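PDB 2WSI: flavin adenine dinucleotide synthase from Saccharomyces cerevisiae, which catalyses the transfer of the adenylyl group of ATP to flavin mononucleotide, forming the coenzyme FAD and releasing diphosphate. Local coordinates for residues I26-Y40 with P193-F205. Numbering follows the deposited sequence.
Sequences IIASTQEAIRLTRKY and PLLHWDLTNIWSF
Thr37 OG1 meets two groups of the facing segment 193-205: it accepts a hydrogen bond from Trp197 NE1 at 2.9 Å, and Pro193 O lies 2.8 Å from the same OG1. The setting is the PAPS reductase-like alpha/beta fold, where helix 25-45 lies across the loop that leaves strand 189-191, turns through the type I beta turn Leu194-Trp197 and enters helix 199-209. The two helix segments cross almost perpendicularly, at -91°, with their axes 9.1 Å apart. With OG1 beside its own backbone N (chi1 -65°), Thr37 carries CG2 to Pro193 CB. The indole N-H, shared with Ala33 O through a second, weak bond, is thus satisfied inside the protein. Ala33 CB sits over the five-membered ring of Trp197 as a CH-pi contact, 3.7 Å from its centroid, while Leu194 CD1 covers the opposite face; Ile34 CG1 reaches the benzo carbon CZ2 obliquely. A leucine in place of Trp197 would probably leave Thr37 OG1 without its N-H donor and open a gap beneath Ala33 and Ile34. Leu194 brings the loop near the bound FAD, about 7 Å from its side chain. At the other end, the Asn201 side chain fits as a knob into the hole formed by Ile26, Ser29, Thr30 and Ala33. Its helix is N-capped by Asp198, whose OD1 accepts from Asn201 N nearly in line with the C-O bond and from Thr200 OG1 above the carboxylate plane. Water 2 bridges Asp198 OD2 and Ser29 OG. Ser204 CB packs on Ile26 CG2, while its hydroxyl is bound by Glu250 and Tyr17. Ile34 CD1 approaches Phe205 CD1 at 3.6 Å. Toward the C-terminal end of segment 26-40, His196 NE2 donates a weak bond to Tyr40 OH, 3.0 Å away at the imidazole edge.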
ATOM      1  N   ILE A  26      12.059  -4.897  15.105  1.00 20.33           N
ATOM      2  CA  ILE A  26      11.059  -4.673  14.071  1.00 23.27           C
ATOM      3  C   ILE A  26      10.730  -3.190  14.003  1.00 16.52           C
ATOM      4  O   ILE A  26      10.749  -2.601  12.917  1.00 18.07           O
ATOM      5  CB  ILE A  26       9.793  -5.502  14.310  1.00 22.60           C
ATOM      6  CG1 ILE A  26      10.046  -6.971  13.980  1.00 21.12           C
ATOM      7  CG2 ILE A  26       8.626  -5.013  13.426  1.00 19.71           C
ATOM      8  CD1 ILE A  26       8.967  -7.841  14.558  1.00 20.59           C
ATOM      9  N   ILE A  27      10.465  -2.579  15.154  1.00 19.95           N
ATOM     10  CA  ILE A  27      10.106  -1.169  15.168  1.00 22.68           C
ATOM     11  C   ILE A  27      11.249  -0.332  14.647  1.00 20.40           C
ATOM     12  O   ILE A  27      11.028   0.568  13.833  1.00 17.65           O
ATOM     13  CB  ILE A  27       9.687  -0.641  16.563  1.00 25.33           C
ATOM     14  CG1 ILE A  27       8.436  -1.369  17.073  1.00 27.10           C
ATOM     15  CG2 ILE A  27       9.382   0.865  16.493  1.00 20.49           C
ATOM     16  CD1 ILE A  27       7.399  -1.584  16.019  1.00 34.23           C
ATOM     17  N   ALA A  28      12.469  -0.609  15.100  1.00 23.11           N
ATOM     18  CA  ALA A  28      13.618   0.209  14.678  1.00 25.01           C
ATOM     19  C   ALA A  28      13.882   0.046  13.178  1.00 16.99           C
ATOM     20  O   ALA A  28      14.214   0.998  12.489  1.00 15.78           O
ATOM     21  CB  ALA A  28      14.877  -0.158  15.486  1.00 23.59           C
ATOM     22  N   SER A  29      13.763  -1.182  12.692  1.00 13.05           N
ATOM     23  CA  SER A  29      13.904  -1.449  11.270  1.00 19.07           C
ATOM     24  C   SER A  29      12.863  -0.662  10.449  1.00 13.00           C
ATOM     25  O   SER A  29      13.155  -0.144   9.379  1.00 13.50           O
ATOM     26  CB  SER A  29      13.686  -2.929  11.023  1.00 20.28           C
ATOM     27  OG  SER A  29      13.602  -3.177   9.653  1.00 17.85           O
ATOM     28  N   THR A  30      11.646  -0.617  10.957  1.00 15.53           N
ATOM     29  CA  THR A  30      10.540   0.032  10.238  1.00 12.01           C
ATOM     30  C   THR A  30      10.686   1.556  10.288  1.00 14.15           C
ATOM     31  O   THR A  30      10.348   2.254   9.339  1.00 12.83           O
ATOM     32  CB  THR A  30       9.203  -0.418  10.814  1.00 10.07           C
ATOM     33  OG1 THR A  30       9.111  -1.857  10.747  1.00 10.87           O
ATOM     34  CG2 THR A  30       8.005   0.229  10.014  1.00  7.84           C
ATOM     35  N   GLN A  31      11.242   2.072  11.374  1.00 13.73           N
ATOM     36  CA  GLN A  31      11.528   3.500  11.458  1.00 17.77           C
ATOM     37  C   GLN A  31      12.557   3.877  10.423  1.00 14.07           C
ATOM     38  O   GLN A  31      12.413   4.896   9.752  1.00 13.23           O
ATOM     39  CB  GLN A  31      11.994   3.884  12.863  1.00 17.37           C
ATOM     40  CG  GLN A  31      10.849   3.831  13.881  1.00 14.27           C
ATOM     41  CD  GLN A  31      11.340   3.963  15.319  1.00 25.59           C
ATOM     42  OE1 GLN A  31      12.478   3.603  15.629  1.00 17.75           O
ATOM     43  NE2 GLN A  31      10.483   4.466  16.194  1.00 16.52           N
ATOM     44  N   GLU A  32      13.575   3.039  10.254  1.00 12.53           N
ATOM     45  CA  GLU A  32      14.551   3.279   9.205  1.00 19.33           C
ATOM     46  C   GLU A  32      13.951   3.184   7.792  1.00 14.68           C
ATOM     47  O   GLU A  32      14.319   3.970   6.910  1.00 13.28           O
ATOM     48  CB  GLU A  32      15.706   2.289   9.275  1.00 22.45           C
ATOM     49  CG  GLU A  32      16.679   2.466   8.116  1.00 20.36           C
ATOM     50  CD  GLU A  32      17.830   1.466   8.147  1.00 46.84           C
ATOM     51  OE1 GLU A  32      17.587   0.274   7.841  1.00 56.50           O
ATOM     52  OE2 GLU A  32      18.977   1.874   8.463  1.00 56.63           O
ATOM     53  N   ALA A  33      13.098   2.192   7.549  1.00 14.04           N
ATOM     54  CA  ALA A  33      12.487   2.063   6.220  1.00 15.40           C
ATOM     55  C   ALA A  33      11.619   3.301   5.903  1.00 11.53           C
ATOM     56  O   ALA A  33      11.537   3.755   4.741  1.00  9.29           O
ATOM     57  CB  ALA A  33      11.661   0.798   6.148  1.00 13.66           C
ATOM     58  N   ILE A  34      10.950   3.812   6.928  1.00  7.75           N
ATOM     59  CA  ILE A  34      10.144   5.026   6.789  1.00  9.93           C
ATOM     60  C   ILE A  34      11.033   6.207   6.407  1.00 12.45           C
ATOM     61  O   ILE A  34      10.750   6.954   5.459  1.00  9.66           O
ATOM     62  CB  ILE A  34       9.387   5.346   8.088  1.00 12.16           C
ATOM     63  CG1 ILE A  34       8.215   4.362   8.274  1.00 14.06           C
ATOM     64  CG2 ILE A  34       8.804   6.762   8.073  1.00  8.98           C
ATOM     65  CD1 ILE A  34       7.608   4.424   9.654  1.00  9.51           C
ATOM     66  N   ARG A  35      12.130   6.382   7.127  1.00  9.95           N
ATOM     67  CA  ARG A  35      13.008   7.515   6.830  1.00 11.42           C
ATOM     68  C   ARG A  35      13.576   7.493   5.435  1.00 10.43           C
ATOM     69  O   ARG A  35      13.667   8.530   4.779  1.00  9.64           O
ATOM     70  CB  ARG A  35      14.127   7.610   7.854  1.00 12.56           C
ATOM     71  CG  ARG A  35      13.633   8.301   9.111  1.00 17.74           C
ATOM     72  CD  ARG A  35      14.786   8.601  10.041  1.00 23.03           C
ATOM     73  NE  ARG A  35      15.050   7.419  10.835  1.00 40.37           N
ATOM     74  CZ  ARG A  35      14.595   7.262  12.068  1.00 32.03           C
ATOM     75  NH1 ARG A  35      13.909   8.239  12.640  1.00 29.24           N
ATOM     76  NH2 ARG A  35      14.859   6.152  12.736  1.00 23.95           N
ATOM     77  N   LEU A  36      13.940   6.316   4.952  1.00 11.11           N
ATOM     78  CA  LEU A  36      14.467   6.232   3.600  1.00 15.61           C
ATOM     79  C   LEU A  36      13.389   6.511   2.536  1.00 13.68           C
ATOM     80  O   LEU A  36      13.630   7.225   1.580  1.00 10.95           O
ATOM     81  CB  LEU A  36      15.037   4.849   3.361  1.00 13.25           C
ATOM     82  CG  LEU A  36      15.611   4.641   1.968  1.00 14.49           C
ATOM     83  CD1 LEU A  36      16.743   5.648   1.655  1.00 20.21           C
ATOM     84  CD2 LEU A  36      16.107   3.200   1.906  1.00 18.95           C
ATOM     85  N   THR A  37      12.233   5.874   2.665  1.00 10.64           N
ATOM     86  CA  THR A  37      11.131   6.147   1.733  1.00 11.39           C
ATOM     87  C   THR A  37      10.803   7.649   1.688  1.00 12.97           C
ATOM     88  O   THR A  37      10.628   8.232   0.606  1.00  8.16           O
ATOM     89  CB  THR A  37       9.888   5.340   2.114  1.00 10.57           C
ATOM     90  OG1 THR A  37      10.155   3.938   1.956  1.00  9.12           O
ATOM     91  CG2 THR A  37       8.703   5.720   1.232  1.00  9.92           C
ATOM     92  N   ARG A  38      10.718   8.276   2.852  1.00  9.87           N
ATOM     93  CA  ARG A  38      10.416   9.712   2.903  1.00 13.65           C
ATOM     94  C   ARG A  38      11.545  10.530   2.253  1.00 14.74           C
ATOM     95  O   ARG A  38      11.284  11.509   1.544  1.00 14.64           O
ATOM     96  CB  ARG A  38      10.098  10.179   4.333  1.00 16.02           C
ATOM     97  CG  ARG A  38       8.817   9.477   4.895  1.00 19.02           C
ATOM     98  CD  ARG A  38       8.007  10.262   5.948  1.00 25.54           C
ATOM     99  NE  ARG A  38       7.729  11.639   5.546  1.00 23.90           N
ATOM    100  CZ  ARG A  38       7.023  12.500   6.257  1.00 27.41           C
ATOM    101  NH1 ARG A  38       6.495  12.127   7.413  1.00 46.87           N
ATOM    102  NH2 ARG A  38       6.861  13.746   5.835  1.00 30.93           N
ATOM    103  N   LYS A  39      12.789  10.110   2.438  1.00 15.22           N
ATOM    104  CA  LYS A  39      13.897  10.809   1.789  1.00 14.58           C
ATOM    105  C   LYS A  39      13.797  10.717   0.263  1.00 12.72           C
ATOM    106  O   LYS A  39      13.983  11.709  -0.412  1.00 12.49           O
ATOM    107  CB  LYS A  39      15.260  10.283   2.268  1.00 19.65           C
ATOM    108  CG  LYS A  39      15.683  10.763   3.671  1.00 39.00           C
ATOM    109  CD  LYS A  39      15.753  12.310   3.832  1.00 33.95           C
ATOM    110  CE  LYS A  39      17.006  12.921   3.198  1.00 49.85           C
ATOM    111  NZ  LYS A  39      17.119  14.415   3.397  1.00 37.51           N
ATOM    112  N   TYR A  40      13.510   9.534  -0.281  1.00  9.85           N
ATOM    113  CA  TYR A  40      13.293   9.423  -1.725  1.00 14.86           C
ATOM    114  C   TYR A  40      12.228  10.424  -2.217  1.00 13.74           C
ATOM    115  O   TYR A  40      12.417  11.116  -3.201  1.00 10.83           O
ATOM    116  CB  TYR A  40      12.803   8.039  -2.107  1.00 10.58           C
ATOM    117  CG  TYR A  40      13.785   6.887  -1.935  1.00 12.12           C
ATOM    118  CD1 TYR A  40      15.129   7.029  -2.269  1.00 18.05           C
ATOM    119  CD2 TYR A  40      13.339   5.633  -1.503  1.00 13.87           C
ATOM    120  CE1 TYR A  40      16.029   5.978  -2.138  1.00 16.27           C
ATOM    121  CE2 TYR A  40      14.238   4.543  -1.392  1.00 12.45           C
ATOM    122  CZ  TYR A  40      15.576   4.741  -1.712  1.00 16.88           C
ATOM    123  OH  TYR A  40      16.471   3.709  -1.602  1.00 20.22           O
ATOM    124  N   PRO A 193       9.518   3.854  -4.216  1.00  8.04           N
ATOM    125  CA  PRO A 193      10.204   4.197  -2.968  1.00 12.43           C
ATOM    126  C   PRO A 193       9.967   3.208  -1.824  1.00 11.09           C
ATOM    127  O   PRO A 193      10.519   3.435  -0.753  1.00 10.97           O
ATOM    128  CB  PRO A 193       9.610   5.565  -2.590  1.00 13.72           C
ATOM    129  CG  PRO A 193       8.382   5.764  -3.510  1.00 11.35           C
ATOM    130  CD  PRO A 193       8.231   4.555  -4.368  1.00 14.91           C
ATOM    131  N   LEU A 194       9.171   2.161  -2.039  1.00  9.36           N
ATOM    132  CA  LEU A 194       8.938   1.128  -1.027  1.00 12.12           C
ATOM    133  C   LEU A 194       9.864  -0.076  -1.205  1.00 12.11           C
ATOM    134  O   LEU A 194       9.710  -1.102  -0.540  1.00 11.19           O
ATOM    135  CB  LEU A 194       7.469   0.647  -1.094  1.00 11.82           C
ATOM    136  CG  LEU A 194       6.874   0.244   0.258  1.00 12.61           C
ATOM    137  CD1 LEU A 194       6.721   1.443   1.147  1.00 13.34           C
ATOM    138  CD2 LEU A 194       5.515  -0.470   0.112  1.00 12.75           C
ATOM    139  N   LEU A 195      10.813   0.020  -2.127  1.00 14.73           N
ATOM    140  CA  LEU A 195      11.536  -1.169  -2.548  1.00 14.39           C
ATOM    141  C   LEU A 195      12.279  -1.911  -1.429  1.00 15.48           C
ATOM    142  O   LEU A 195      12.452  -3.115  -1.519  1.00 15.41           O
ATOM    143  CB  LEU A 195      12.558  -0.834  -3.636  1.00 20.97           C
ATOM    144  CG  LEU A 195      11.995  -0.711  -5.046  1.00 19.20           C
ATOM    145  CD1 LEU A 195      13.129  -0.317  -5.995  1.00 27.50           C
ATOM    146  CD2 LEU A 195      11.306  -2.032  -5.492  1.00 24.59           C
ATOM    147  N   HIS A 196      12.725  -1.206  -0.398  1.00 13.85           N
ATOM    148  CA  HIS A 196      13.510  -1.862   0.667  1.00 13.29           C
ATOM    149  C   HIS A 196      12.668  -2.299   1.871  1.00 19.99           C
ATOM    150  O   HIS A 196      13.204  -2.759   2.883  1.00 17.58           O
ATOM    151  CB  HIS A 196      14.642  -0.935   1.118  1.00 13.63           C
ATOM    152  CG  HIS A 196      15.489  -0.448  -0.014  1.00 21.42           C
ATOM    153  ND1 HIS A 196      16.144  -1.309  -0.869  1.00 31.22           N
ATOM    154  CD2 HIS A 196      15.728   0.802  -0.479  1.00 19.81           C
ATOM    155  CE1 HIS A 196      16.778  -0.610  -1.796  1.00 23.01           C
ATOM    156  NE2 HIS A 196      16.557   0.672  -1.568  1.00 38.68           N
ATOM    157  N   TRP A 197      11.345  -2.186   1.769  1.00  9.91           N
ATOM    158  CA  TRP A 197      10.486  -2.648   2.854  1.00 10.42           C
ATOM    159  C   TRP A 197      10.372  -4.169   2.889  1.00 14.85           C
ATOM    160  O   TRP A 197      10.154  -4.824   1.858  1.00 14.64           O
ATOM    161  CB  TRP A 197       9.076  -2.018   2.698  1.00  9.54           C
ATOM    162  CG  TRP A 197       9.059  -0.641   3.209  1.00  5.65           C
ATOM    163  CD1 TRP A 197       9.760   0.433   2.720  1.00 12.72           C
ATOM    164  CD2 TRP A 197       8.274  -0.148   4.297  1.00  9.24           C
ATOM    165  NE1 TRP A 197       9.459   1.566   3.456  1.00  9.71           N
ATOM    166  CE2 TRP A 197       8.546   1.230   4.421  1.00  7.21           C
ATOM    167  CE3 TRP A 197       7.342  -0.739   5.170  1.00  5.77           C
ATOM    168  CZ2 TRP A 197       7.964   2.008   5.397  1.00  6.77           C
ATOM    169  CZ3 TRP A 197       6.761   0.031   6.120  1.00  8.01           C
ATOM    170  CH2 TRP A 197       7.059   1.403   6.227  1.00  9.95           C
ATOM    171  N   ASP A 198      10.477  -4.757   4.067  1.00 10.41           N
ATOM    172  CA  ASP A 198      10.169  -6.177   4.157  1.00 14.47           C
ATOM    173  C   ASP A 198       8.817  -6.404   4.802  1.00 10.43           C
ATOM    174  O   ASP A 198       8.127  -5.453   5.226  1.00  8.41           O
ATOM    175  CB  ASP A 198      11.285  -6.975   4.858  1.00 20.51           C
ATOM    176  CG  ASP A 198      11.451  -6.622   6.320  1.00 25.25           C
ATOM    177  OD1 ASP A 198      10.466  -6.233   7.002  1.00 23.94           O
ATOM    178  OD2 ASP A 198      12.604  -6.745   6.798  1.00 32.53           O
ATOM    179  N   LEU A 199       8.409  -7.669   4.836  1.00 10.66           N
ATOM    180  CA  LEU A 199       7.041  -8.007   5.216  1.00 12.44           C
ATOM    181  C   LEU A 199       6.759  -7.576   6.658  1.00 12.58           C
ATOM    182  O   LEU A 199       5.679  -7.083   6.980  1.00  8.91           O
ATOM    183  CB  LEU A 199       6.808  -9.502   5.021  1.00 11.75           C
ATOM    184  CG  LEU A 199       5.410 -10.011   5.364  1.00 15.25           C
ATOM    185  CD1 LEU A 199       4.332  -9.184   4.630  1.00 14.13           C
ATOM    186  CD2 LEU A 199       5.318 -11.518   5.001  1.00 14.36           C
ATOM    187  N   THR A 200       7.737  -7.731   7.537  1.00  9.51           N
ATOM    188  CA  THR A 200       7.516  -7.327   8.924  1.00 11.79           C
ATOM    189  C   THR A 200       7.326  -5.806   9.043  1.00 11.59           C
ATOM    190  O   THR A 200       6.560  -5.345   9.892  1.00  9.88           O
ATOM    191  CB  THR A 200       8.687  -7.777   9.868  1.00 17.44           C
ATOM    192  OG1 THR A 200       9.907  -7.188   9.429  1.00 22.79           O
ATOM    193  CG2 THR A 200       8.850  -9.283   9.828  1.00 13.08           C
ATOM    194  N   ASN A 201       8.047  -5.035   8.232  1.00  8.12           N
ATOM    195  CA  ASN A 201       7.898  -3.583   8.265  1.00 10.50           C
ATOM    196  C   ASN A 201       6.482  -3.219   7.810  1.00 10.19           C
ATOM    197  O   ASN A 201       5.853  -2.341   8.387  1.00  8.46           O
ATOM    198  CB  ASN A 201       8.862  -2.892   7.323  1.00  9.41           C
ATOM    199  CG  ASN A 201      10.335  -3.141   7.657  1.00 17.30           C
ATOM    200  OD1 ASN A 201      10.802  -3.078   8.807  1.00 15.50           O
ATOM    201  ND2 ASN A 201      11.077  -3.389   6.622  1.00  9.44           N
ATOM    202  N   ILE A 202       5.990  -3.920   6.794  1.00  6.93           N
ATOM    203  CA  ILE A 202       4.685  -3.591   6.225  1.00  9.64           C
ATOM    204  C   ILE A 202       3.603  -3.786   7.308  1.00 10.81           C
ATOM    205  O   ILE A 202       2.836  -2.869   7.607  1.00  8.66           O
ATOM    206  CB  ILE A 202       4.399  -4.446   4.975  1.00  9.78           C
ATOM    207  CG1 ILE A 202       5.316  -4.006   3.809  1.00  8.32           C
ATOM    208  CG2 ILE A 202       2.905  -4.323   4.589  1.00  6.85           C
ATOM    209  CD1 ILE A 202       4.998  -2.547   3.294  1.00 10.72           C
ATOM    210  N   TRP A 203       3.572  -4.959   7.940  1.00  8.10           N
ATOM    211  CA  TRP A 203       2.534  -5.212   8.933  1.00 11.62           C
ATOM    212  C   TRP A 203       2.693  -4.314  10.165  1.00 12.32           C
ATOM    213  O   TRP A 203       1.706  -3.841  10.729  1.00  8.85           O
ATOM    214  CB  TRP A 203       2.545  -6.660   9.421  1.00 13.48           C
ATOM    215  CG  TRP A 203       2.175  -7.732   8.432  1.00 12.71           C
ATOM    216  CD1 TRP A 203       2.880  -8.870   8.182  1.00 13.57           C
ATOM    217  CD2 TRP A 203       0.995  -7.804   7.609  1.00 16.44           C
ATOM    218  NE1 TRP A 203       2.219  -9.642   7.242  1.00 12.76           N
ATOM    219  CE2 TRP A 203       1.065  -9.013   6.881  1.00 16.52           C
ATOM    220  CE3 TRP A 203      -0.110  -6.977   7.424  1.00 15.89           C
ATOM    221  CZ2 TRP A 203       0.072  -9.402   5.972  1.00 18.92           C
ATOM    222  CZ3 TRP A 203      -1.103  -7.374   6.501  1.00 14.08           C
ATOM    223  CH2 TRP A 203      -0.987  -8.557   5.790  1.00 17.85           C
ATOM    224  N   SER A 204       3.927  -4.115  10.612  1.00  8.82           N
ATOM    225  CA  SER A 204       4.133  -3.319  11.812  1.00 10.84           C
ATOM    226  C   SER A 204       3.579  -1.916  11.595  1.00 14.16           C
ATOM    227  O   SER A 204       2.880  -1.394  12.455  1.00 10.45           O
ATOM    228  CB  SER A 204       5.604  -3.211  12.191  1.00 14.38           C
ATOM    229  OG  SER A 204       5.737  -2.294  13.254  1.00 10.12           O
ATOM    230  N   PHE A 205       3.907  -1.304  10.456  1.00  8.74           N
ATOM    231  CA  PHE A 205       3.415   0.050  10.185  1.00  9.98           C
ATOM    232  C   PHE A 205       1.901   0.069   9.931  1.00 10.15           C
ATOM    233  O   PHE A 205       1.174   0.907  10.467  1.00 10.21           O
ATOM    234  CB  PHE A 205       4.173   0.674   9.006  1.00  6.43           C
ATOM    235  CG  PHE A 205       3.788   2.104   8.749  1.00  8.08           C
ATOM    236  CD1 PHE A 205       4.223   3.111   9.593  1.00 11.59           C
ATOM    237  CD2 PHE A 205       2.940   2.435   7.694  1.00  8.29           C
ATOM    238  CE1 PHE A 205       3.869   4.435   9.379  1.00 18.09           C
ATOM    239  CE2 PHE A 205       2.579   3.754   7.467  1.00 11.00           C
ATOM    240  CZ  PHE A 205       3.052   4.764   8.313  1.00 13.49           C
TER
HETATM  241  O   HOH W   1      13.637  -3.274   6.205  1.00 26.65           O
HETATM  242  O   HOH W   2      14.274  -5.879   8.639  1.00 34.48           O
HETATM  243  O   HOH W   3      12.424  -6.373  10.213  1.00 35.56           O